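Local atomic coordinates of histone-lysine N-methyltransferase family member SUVH9 (Arabidopsis thaliana, PDB entry 4NJ5), a protein that acts in gene silencing and, lacking methyltransferase activity, may instead bind methylated DNA and recruit RNA polymerase V to chromatin. Residues Phe12-Arg17 with Ser418-Asp423; Ala45-Lys50 with Phe84-Glu89; Arg236-Lys239 with Val245-Arg248. One frame throughout, in Å; residues are numbered along the deposited sequence.

Contact 1 of 3, residues Phe12-Arg17 with Ser418-Asp423; sequences FREHVR and SARWED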
loop_
_atom_site.group_PDB
_atom_site.type_symbol
_atom_site.label_atom_id
_atom_site.label_comp_id
_atom_site.label_asym_id
_atom_site.label_seq_id
_atom_site.Cartn_x
_atom_site.Cartn_y
_atom_site.Cartn_z
ATOM N N PHE A 12 3.645 7.058 -18.009
ATOM C CA PHE A 12 4.643 7.090 -16.948
ATOM C C PHE A 12 4.114 6.444 -15.664
ATOM O O PHE A 12 4.797 5.627 -15.030
ATOM C CB PHE A 12 5.075 8.535 -16.665
ATOM C CG PHE A 12 5.910 9.149 -17.752
ATOM C CD1 PHE A 12 6.962 8.447 -18.328
ATOM C CD2 PHE A 12 5.650 10.438 -18.191
ATOM C CE1 PHE A 12 7.735 9.025 -19.325
ATOM C CE2 PHE A 12 6.417 11.017 -19.193
ATOM C CZ PHE A 12 7.459 10.311 -19.756
ATOM N N ARG A 13 2.893 6.815 -15.286
ATOM C CA ARG A 13 2.274 6.291 -14.068
ATOM C C ARG A 13 2.121 4.773 -14.156
ATOM O O ARG A 13 2.331 4.052 -13.174
ATOM C CB ARG A 13 0.918 6.966 -13.824
ATOM C CG ARG A 13 0.307 6.711 -12.459
ATOM C CD ARG A 13 1.274 7.031 -11.325
ATOM N NE ARG A 13 0.597 7.053 -10.029
ATOM C CZ ARG A 13 1.213 7.150 -8.854
ATOM N NH1 ARG A 13 0.499 7.165 -7.736
ATOM N NH2 ARG A 13 2.538 7.230 -8.792
ATOM N N GLU A 14 1.783 4.295 -15.349
ATOM C CA GLU A 14 1.642 2.864 -15.586
ATOM C C GLU A 14 2.982 2.138 -15.467
ATOM O O GLU A 14 3.075 1.085 -14.820
ATOM C CB GLU A 14 1.014 2.617 -16.960
ATOM C CG GLU A 14 0.482 1.211 -17.156
ATOM C CD GLU A 14 -0.763 0.918 -16.329
ATOM O OE1 GLU A 14 -1.233 -0.237 -16.367
ATOM O OE2 GLU A 14 -1.278 1.831 -15.647
ATOM N N HIS A 15 4.020 2.703 -16.082
ATOM C CA HIS A 15 5.359 2.134 -15.945
ATOM C C HIS A 15 5.758 2.010 -14.474
ATOM O O HIS A 15 6.244 0.956 -14.043
ATOM C CB HIS A 15 6.414 2.942 -16.708
ATOM C CG HIS A 15 7.813 2.453 -16.481
ATOM N ND1 HIS A 15 8.298 1.297 -17.051
ATOM C CD2 HIS A 15 8.819 2.950 -15.722
ATOM C CE1 HIS A 15 9.549 1.108 -16.664
ATOM N NE2 HIS A 15 9.887 2.096 -15.858
ATOM N N VAL A 16 5.543 3.078 -13.709
ATOM C CA VAL A 16 5.851 3.050 -12.276
ATOM C C VAL A 16 5.056 1.964 -11.554
ATOM O O VAL A 16 5.588 1.259 -10.690
ATOM C CB VAL A 16 5.586 4.414 -11.602
ATOM C CG1 VAL A 16 5.549 4.272 -10.086
ATOM C CG2 VAL A 16 6.635 5.423 -12.019
ATOM N N ARG A 17 3.784 1.829 -11.919
ATOM C CA ARG A 17 2.928 0.801 -11.336
ATOM C C ARG A 17 3.539 -0.594 -11.529
ATOM O O ARG A 17 3.735 -1.346 -10.560
ATOM C CB ARG A 17 1.532 0.874 -11.959
ATOM C CG ARG A 17 0.479 0.052 -11.246
ATOM C CD ARG A 17 -0.913 0.340 -11.798
ATOM N NE ARG A 17 -1.113 -0.188 -13.146
ATOM C CZ ARG A 17 -1.479 -1.439 -13.408
ATOM N NH1 ARG A 17 -1.678 -2.293 -12.413
ATOM N NH2 ARG A 17 -1.643 -1.839 -14.662
ATOM N N SER A 418 -10.302 -7.779 -11.546
ATOM C CA SER A 418 -9.007 -7.544 -10.935
ATOM C C SER A 418 -7.923 -7.656 -11.998
ATOM O O SER A 418 -6.738 -7.772 -11.682
ATOM C CB SER A 418 -8.760 -8.565 -9.822
ATOM O OG SER A 418 -9.735 -8.454 -8.801
ATOM N N ALA A 419 -8.340 -7.616 -13.259
ATOM C CA ALA A 419 -7.455 -7.918 -14.380
ATOM C C ALA A 419 -6.318 -6.914 -14.527
ATOM O O ALA A 419 -5.285 -7.220 -15.125
ATOM C CB ALA A 419 -8.250 -8.022 -15.676
ATOM N N ARG A 420 -6.513 -5.720 -13.979
ATOM C CA ARG A 420 -5.483 -4.684 -14.015
ATOM C C ARG A 420 -4.211 -5.117 -13.282
ATOM O O ARG A 420 -3.103 -4.722 -13.649
ATOM C CB ARG A 420 -6.024 -3.374 -13.430
ATOM C CG ARG A 420 -4.950 -2.427 -12.920
ATOM C CD ARG A 420 -5.210 -0.995 -13.342
ATOM N NE ARG A 420 -5.387 -0.113 -12.194
ATOM C CZ ARG A 420 -4.935 1.134 -12.137
ATOM N NH1 ARG A 420 -5.145 1.866 -11.053
ATOM N NH2 ARG A 420 -4.272 1.649 -13.161
ATOM N N TRP A 421 -4.374 -5.947 -12.258
ATOM C CA TRP A 421 -3.256 -6.321 -11.404
ATOM C C TRP A 421 -2.901 -7.798 -11.520
ATOM O O TRP A 421 -2.401 -8.392 -10.567
ATOM C CB TRP A 421 -3.580 -5.974 -9.951
ATOM C CG TRP A 421 -4.046 -4.572 -9.770
ATOM C CD1 TRP A 421 -5.329 -4.118 -9.861
ATOM C CD2 TRP A 421 -3.235 -3.427 -9.483
ATOM N NE1 TRP A 421 -5.369 -2.763 -9.637
ATOM C CE2 TRP A 421 -4.095 -2.313 -9.403
ATOM C CE3 TRP A 421 -1.864 -3.237 -9.276
ATOM C CZ2 TRP A 421 -3.633 -1.029 -9.129
ATOM C CZ3 TRP A 421 -1.407 -1.961 -9.005
ATOM C CH2 TRP A 421 -2.288 -0.875 -8.933
ATOM N N GLU A 422 -3.146 -8.392 -12.681
ATOM C CA GLU A 422 -2.858 -9.813 -12.856
ATOM C C GLU A 422 -1.364 -10.139 -12.901
ATOM O O GLU A 422 -0.970 -11.291 -12.740
ATOM C CB GLU A 422 -3.615 -10.387 -14.062
ATOM C CG GLU A 422 -5.098 -10.609 -13.785
ATOM C CD GLU A 422 -5.850 -11.202 -14.961
ATOM O OE1 GLU A 422 -5.216 -11.491 -15.995
ATOM O OE2 GLU A 422 -7.082 -11.377 -14.851
ATOM N N ASP A 423 -0.542 -9.118 -13.112
ATOM C CA ASP A 423 0.910 -9.297 -13.125
ATOM C C ASP A 423 1.504 -9.328 -11.717
ATOM O O ASP A 423 2.716 -9.430 -11.546
ATOM C CB ASP A 423 1.587 -8.206 -13.957
ATOM C CG ASP A 423 1.312 -8.354 -15.437
ATOM O OD1 ASP A 423 0.911 -9.463 -15.866
ATOM O OD2 ASP A 423 1.509 -7.369 -16.178
#
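R17 reaches W421 and R420 with CG swung opposite its backbone N (chi1 -168°) and a bend at chi3 of 71°, which lays the CG-CD section against the six-membered ring of W421 and turns the guanidinium toward the loop. That group stands nearly upright on the indole, the two planes 84° apart, with R17 NH1 dipping over the ring face to 3.3 Å from W421 CE3. This is an end-on cation-pi contact: R17 CZ lies 4.5 Å from the centroid of the six-membered ring of W421. NH1 also donates to the backbone oxygen of R420, R17 NH1 to R420 O measuring 3.1 Å, and approaches from above the carbonyl plane; a weak bond from NH2 goes to the same oxygen. Arginine suits the place because its planar N-H groups serve an oxygen, an aromatic face and a carboxylate together. E14, one turn earlier, supplies that carboxylate in a salt bridge modelled so short that its exact length is doubtful. The methylenes of R420 lie over one face of the R17 guanidinium. R420 NH2 has a long salt bridge of 3.9 Å to E14 OE2, but its stronger mate is D466; the two acids probably offset the closeness of two arginines. W421 is fixed by NE1 bonding to P467 O and by packing on I470, so loop 418-423, within the SET domain, stands between helix 8-35 and strand 469-475.

Contact 2 of 3, residues Ala45-Lys50 with Phe84-Glu89; sequences ARADGK and FFFRFE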
loop_
_atom_site.group_PDB
_atom_site.type_symbol
_atom_site.label_atom_id
_atom_site.label_comp_id
_atom_site.label_asym_id
_atom_site.label_seq_id
_atom_site.Cartn_x
_atom_site.Cartn_y
_atom_site.Cartn_z
ATOM N N ALA A 45 14.328 -8.396 10.668
ATOM C CA ALA A 45 15.531 -7.646 10.332
ATOM C C ALA A 45 15.923 -8.146 8.956
ATOM O O ALA A 45 16.839 -7.639 8.304
ATOM C CB ALA A 45 16.625 -7.935 11.330
ATOM N N ARG A 46 15.193 -9.174 8.545
ATOM C CA ARG A 46 15.336 -9.834 7.267
ATOM C C ARG A 46 14.686 -8.975 6.183
ATOM O O ARG A 46 15.075 -9.029 5.013
ATOM C CB ARG A 46 14.646 -11.188 7.381
ATOM C CG ARG A 46 14.459 -11.970 6.106
ATOM C CD ARG A 46 13.237 -12.862 6.325
ATOM N NE ARG A 46 13.613 -14.242 6.526
ATOM C CZ ARG A 46 14.849 -14.630 6.822
ATOM N NH1 ARG A 46 15.858 -13.759 6.960
ATOM N NH2 ARG A 46 15.078 -15.904 6.982
ATOM N N ALA A 47 13.699 -8.180 6.591
ATOM C CA ALA A 47 12.990 -7.270 5.691
ATOM C C ALA A 47 13.916 -6.303 4.947
ATOM O O ALA A 47 13.844 -6.189 3.723
ATOM C CB ALA A 47 11.904 -6.506 6.450
ATOM N N ASP A 48 14.790 -5.619 5.679
ATOM C CA ASP A 48 15.680 -4.634 5.071
ATOM C C ASP A 48 16.693 -5.259 4.107
ATOM O O ASP A 48 16.902 -4.756 2.999
ATOM C CB ASP A 48 16.384 -3.815 6.158
ATOM C CG ASP A 48 15.456 -2.825 6.845
ATOM O OD1 ASP A 48 14.229 -3.035 6.811
ATOM O OD2 ASP A 48 15.960 -1.834 7.416
ATOM N N GLY A 49 17.302 -6.360 4.534
ATOM C CA GLY A 49 18.249 -7.075 3.704
ATOM C C GLY A 49 17.605 -7.605 2.435
ATOM O O GLY A 49 18.189 -7.526 1.351
ATOM N N LYS A 50 16.394 -8.142 2.566
ATOM C CA LYS A 50 15.670 -8.667 1.411
ATOM C C LYS A 50 15.230 -7.545 0.473
ATOM O O LYS A 50 15.189 -7.718 -0.746
ATOM C CB LYS A 50 14.475 -9.513 1.857
ATOM C CG LYS A 50 14.701 -11.013 1.717
ATOM C CD LYS A 50 16.074 -11.428 2.215
ATOM C CE LYS A 50 16.357 -12.883 1.874
ATOM N NZ LYS A 50 17.809 -13.210 1.930
ATOM N N PHE A 84 6.711 4.796 0.472
ATOM C CA PHE A 84 7.694 3.739 0.280
ATOM C C PHE A 84 8.137 3.234 1.648
ATOM O O PHE A 84 8.057 3.962 2.636
ATOM C CB PHE A 84 8.885 4.271 -0.518
ATOM C CG PHE A 84 8.498 4.864 -1.840
ATOM C CD1 PHE A 84 8.163 6.204 -1.944
ATOM C CD2 PHE A 84 8.445 4.075 -2.977
ATOM C CE1 PHE A 84 7.789 6.744 -3.158
ATOM C CE2 PHE A 84 8.076 4.611 -4.195
ATOM C CZ PHE A 84 7.747 5.948 -4.285
ATOM N N PHE A 85 8.608 1.992 1.709
ATOM C CA PHE A 85 8.919 1.376 2.998
ATOM C C PHE A 85 10.404 1.116 3.225
ATOM O O PHE A 85 10.818 0.789 4.333
ATOM C CB PHE A 85 8.133 0.078 3.163
ATOM C CG PHE A 85 6.652 0.259 3.057
ATOM C CD1 PHE A 85 5.958 0.958 4.031
ATOM C CD2 PHE A 85 5.949 -0.269 1.985
ATOM C CE1 PHE A 85 4.588 1.128 3.941
ATOM C CE2 PHE A 85 4.578 -0.107 1.888
ATOM C CZ PHE A 85 3.896 0.594 2.867
ATOM N N PHE A 86 11.200 1.258 2.173
ATOM C CA PHE A 86 12.627 0.993 2.264
ATOM C C PHE A 86 13.424 2.037 1.497
ATOM O O PHE A 86 12.951 2.581 0.496
ATOM C CB PHE A 86 12.951 -0.401 1.717
ATOM C CG PHE A 86 12.194 -1.516 2.386
ATOM C CD1 PHE A 86 11.044 -2.032 1.809
ATOM C CD2 PHE A 86 12.638 -2.056 3.585
ATOM C CE1 PHE A 86 10.346 -3.063 2.414
ATOM C CE2 PHE A 86 11.943 -3.092 4.198
ATOM C CZ PHE A 86 10.795 -3.595 3.610
ATOM N N ARG A 87 14.637 2.311 1.965
ATOM C CA ARG A 87 15.526 3.235 1.275
ATOM C C ARG A 87 15.849 2.768 -0.139
ATOM O O ARG A 87 15.828 3.552 -1.073
ATOM C CB ARG A 87 16.818 3.424 2.068
ATOM C CG ARG A 87 16.653 4.116 3.397
ATOM C CD ARG A 87 16.306 5.572 3.213
ATOM N NE ARG A 87 17.281 6.461 3.837
ATOM C CZ ARG A 87 18.237 7.099 3.173
ATOM N NH1 ARG A 87 19.086 7.889 3.812
ATOM N NH2 ARG A 87 18.335 6.946 1.865
ATOM N N PHE A 88 16.144 1.484 -0.289
ATOM C CA PHE A 88 16.544 0.936 -1.583
ATOM C C PHE A 88 15.415 1.083 -2.595
ATOM O O PHE A 88 15.643 1.312 -3.791
ATOM C CB PHE A 88 16.921 -0.531 -1.431
ATOM C CG PHE A 88 18.214 -0.899 -2.098
ATOM C CD1 PHE A 88 18.261 -1.136 -3.460
ATOM C CD2 PHE A 88 19.377 -1.024 -1.357
ATOM C CE1 PHE A 88 19.451 -1.490 -4.074
ATOM C CE2 PHE A 88 20.562 -1.377 -1.965
ATOM C CZ PHE A 88 20.597 -1.612 -3.327
ATOM N N GLU A 89 14.191 0.949 -2.097
ATOM C CA GLU A 89 12.997 1.158 -2.900
ATOM C C GLU A 89 13.050 2.520 -3.596
ATOM O O GLU A 89 12.683 2.641 -4.764
ATOM C CB GLU A 89 11.752 1.054 -2.013
ATOM C CG GLU A 89 10.452 0.960 -2.768
ATOM C CD GLU A 89 9.272 0.643 -1.863
ATOM O OE1 GLU A 89 9.469 0.542 -0.631
ATOM O OE2 GLU A 89 8.146 0.500 -2.385
#
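F86 brings the CE2 corner of its ring against A47 and D48 at the start of helix 46-60. CG of F86 stands opposite its carbonyl carbon (chi1 -56°), which sends the ring toward that helix. The close part is small and centred on a single ring atom: F86 CE2 lies 3.5 Å from D48 OD1, which sits near the plane of the ring at its hydrogen-bearing edge, and 3.7 Å from the backbone oxygen A47 O. The carboxylate stands almost square to the ring, the planes 88° apart, and the weakly positive C-H edge suits an oxygen better than the pi face would. Alanine fits at position 47 because its lone methyl lets the ring come near the helix backbone; A47 CB is 4.1 Å from F86 CE2. A47 and F86 are the buried pair, whereas D48, though its OD1 touches the ring closely, belongs to the solvent-facing margin, where OD2 is held by a salt bridge with R189. Behind the ring, E89 OE1 accepts from F85 N at 2.9 Å and more weakly from F86 N. An alanine at F86 would take away the ring and is likely to leave a gap beside A47 and R27, with D48 lacking its aromatic neighbour. The ring thus lies between helix 46-60 and helix 8-35, just ahead of helix 87-92 and after strand 83-84, which pairs with strand 190-206 of the SRA sheet.

Contact 3 of 3, residues Arg236-Lys239 with Val245-Arg248; sequences RTLK and VRPR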
loop_
_atom_site.group_PDB
_atom_site.type_symbol
_atom_site.label_atom_id
_atom_site.label_comp_id
_atom_site.label_asym_id
_atom_site.label_seq_id
_atom_site.Cartn_x
_atom_site.Cartn_y
_atom_site.Cartn_z
ATOM N N ARG A 236 -2.999 9.998 11.110
ATOM C CA ARG A 236 -2.613 9.583 12.454
ATOM C C ARG A 236 -3.433 10.316 13.512
ATOM O O ARG A 236 -3.985 9.705 14.438
ATOM C CB ARG A 236 -1.117 9.831 12.652
ATOM C CG ARG A 236 -0.656 9.768 14.099
ATOM C CD ARG A 236 0.693 10.444 14.267
ATOM N NE ARG A 236 1.796 9.669 13.704
ATOM C CZ ARG A 236 3.009 10.156 13.465
ATOM N NH1 ARG A 236 3.274 11.425 13.729
ATOM N NH2 ARG A 236 3.950 9.375 12.953
ATOM N N THR A 237 -3.520 11.634 13.351
ATOM C CA THR A 237 -4.265 12.469 14.287
ATOM C C THR A 237 -5.740 12.062 14.300
ATOM O O THR A 237 -6.404 12.104 15.339
ATOM C CB THR A 237 -4.137 13.961 13.943
ATOM O OG1 THR A 237 -2.749 14.308 13.897
ATOM C CG2 THR A 237 -4.846 14.814 14.978
ATOM N N LEU A 238 -6.249 11.661 13.140
ATOM C CA LEU A 238 -7.611 11.152 13.050
ATOM C C LEU A 238 -7.763 9.855 13.832
ATOM O O LEU A 238 -8.857 9.526 14.291
ATOM C CB LEU A 238 -8.006 10.930 11.593
ATOM C CG LEU A 238 -8.241 12.192 10.773
ATOM C CD1 LEU A 238 -8.774 11.810 9.403
ATOM C CD2 LEU A 238 -9.208 13.112 11.499
ATOM N N LYS A 239 -6.671 9.112 13.971
ATOM C CA LYS A 239 -6.705 7.911 14.807
ATOM C C LYS A 239 -6.602 8.231 16.299
ATOM O O LYS A 239 -7.120 7.483 17.126
ATOM C CB LYS A 239 -5.600 6.931 14.416
ATOM C CG LYS A 239 -5.714 6.394 13.003
ATOM C CD LYS A 239 -4.471 5.611 12.622
ATOM C CE LYS A 239 -4.273 4.411 13.529
ATOM N NZ LYS A 239 -3.121 3.582 13.081
ATOM N N VAL A 245 -8.632 18.152 14.608
ATOM C CA VAL A 245 -8.435 18.618 13.240
ATOM C C VAL A 245 -9.740 18.653 12.453
ATOM O O VAL A 245 -9.843 19.354 11.448
ATOM C CB VAL A 245 -7.391 17.771 12.480
ATOM C CG1 VAL A 245 -6.028 17.876 13.156
ATOM C CG2 VAL A 245 -7.842 16.321 12.379
ATOM N N ARG A 246 -10.734 17.901 12.915
ATOM C CA ARG A 246 -12.050 17.903 12.286
ATOM C C ARG A 246 -13.151 18.100 13.323
ATOM O O ARG A 246 -13.844 17.150 13.681
ATOM C CB ARG A 246 -12.281 16.601 11.516
ATOM C CG ARG A 246 -11.688 16.582 10.110
ATOM C CD ARG A 246 -11.730 15.180 9.531
ATOM N NE ARG A 246 -11.521 15.152 8.087
ATOM C CZ ARG A 246 -11.657 14.062 7.337
ATOM N NH1 ARG A 246 -12.006 12.910 7.895
ATOM N NH2 ARG A 246 -11.448 14.121 6.030
ATOM N N PRO A 247 -13.318 19.341 13.806
ATOM C CA PRO A 247 -14.303 19.617 14.857
ATOM C C PRO A 247 -15.742 19.410 14.381
ATOM O O PRO A 247 -16.639 19.256 15.210
ATOM C CB PRO A 247 -14.043 21.089 15.209
ATOM C CG PRO A 247 -13.386 21.664 14.002
ATOM C CD PRO A 247 -12.584 20.551 13.393
ATOM N N ARG A 248 -15.952 19.395 13.066
ATOM C CA ARG A 248 -17.263 19.101 12.491
ATOM C C ARG A 248 -17.136 17.995 11.455
ATOM O O ARG A 248 -16.059 17.793 10.890
ATOM C CB ARG A 248 -17.842 20.340 11.806
ATOM C CG ARG A 248 -17.936 21.584 12.668
ATOM C CD ARG A 248 -17.805 22.834 11.809
ATOM N NE ARG A 248 -18.240 24.047 12.499
ATOM C CZ ARG A 248 -17.555 24.660 13.461
ATOM N NH1 ARG A 248 -16.391 24.172 13.879
ATOM N NH2 ARG A 248 -18.043 25.762 14.015
#
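L238, V245 and R246 carry most of this contact, in which the loop following helix 228-240 turns back upon the helix's last turns. L238 gives up the most surface. The two methyls of L238 divide the work: L238 CD2 meets V245 CG2 at 3.6 Å and also touches the aliphatic part of R246, 3.8 Å from R246 CD, whereas L238 CD1 lies over one face of the R246 guanidinium, 3.7 Å from R246 NH1. A leucine serves well here because its forked end can press on a branched neighbour and a flat cation at once. V245 answers with both of its branches. With CG1 opposite the carbonyl carbon (chi1 -62°), CG2 falls between the backbone N and the carbonyl carbon and faces L238, while V245 CG1 lies 3.8 Å from T237 CG2. T237 is amphipathic in a useful sense: its methyl faces the loop while OG1 bonds back to the carbonyl of K233 a turn earlier, so its hydroxyl is satisfied within the helix. R246 runs extended from CG to NE, bringing its CD against L238 CD2 and carrying its charge past the apolar patch. There NH1 finds Y250 OH by a hydrogen bond and E364 by a salt bridge, and the guanidinium makes a cation-pi contact with F267. Local in sequence, the contact is a helix end packed against its own returning loop. That loop leads into strand 250-252, the edge of the four-stranded sheet with 264-267, 363-367 and 373-377, so R246 fastens the turn to a sheet whose last two strands belong to the SET region.

Contacts 1 and 2 share helix 8-35: contact 1 uses its early turns directly, and in contact 2 the same helix backs the F86 ring through R27. Contact 1 lies about 22 Å from contact 2, centre to centre, and joins residues 401 positions apart; contact 2, nested in the loop that contact 1 closes, is more buried but covers less area. Contact 3 is the most peripheral and the most local, its centre about 33 Å from that of contact 1 on the other side of the chain's centre. Their chemistry differs accordingly: contact 1 joins a hydrogen bond to a backbone oxygen with a cation-pi contact, and only a long ion pair crosses it; contact 2 sets an aromatic ring against oxygen and methyl; contact 3 is aliphatic with a guanidinium face.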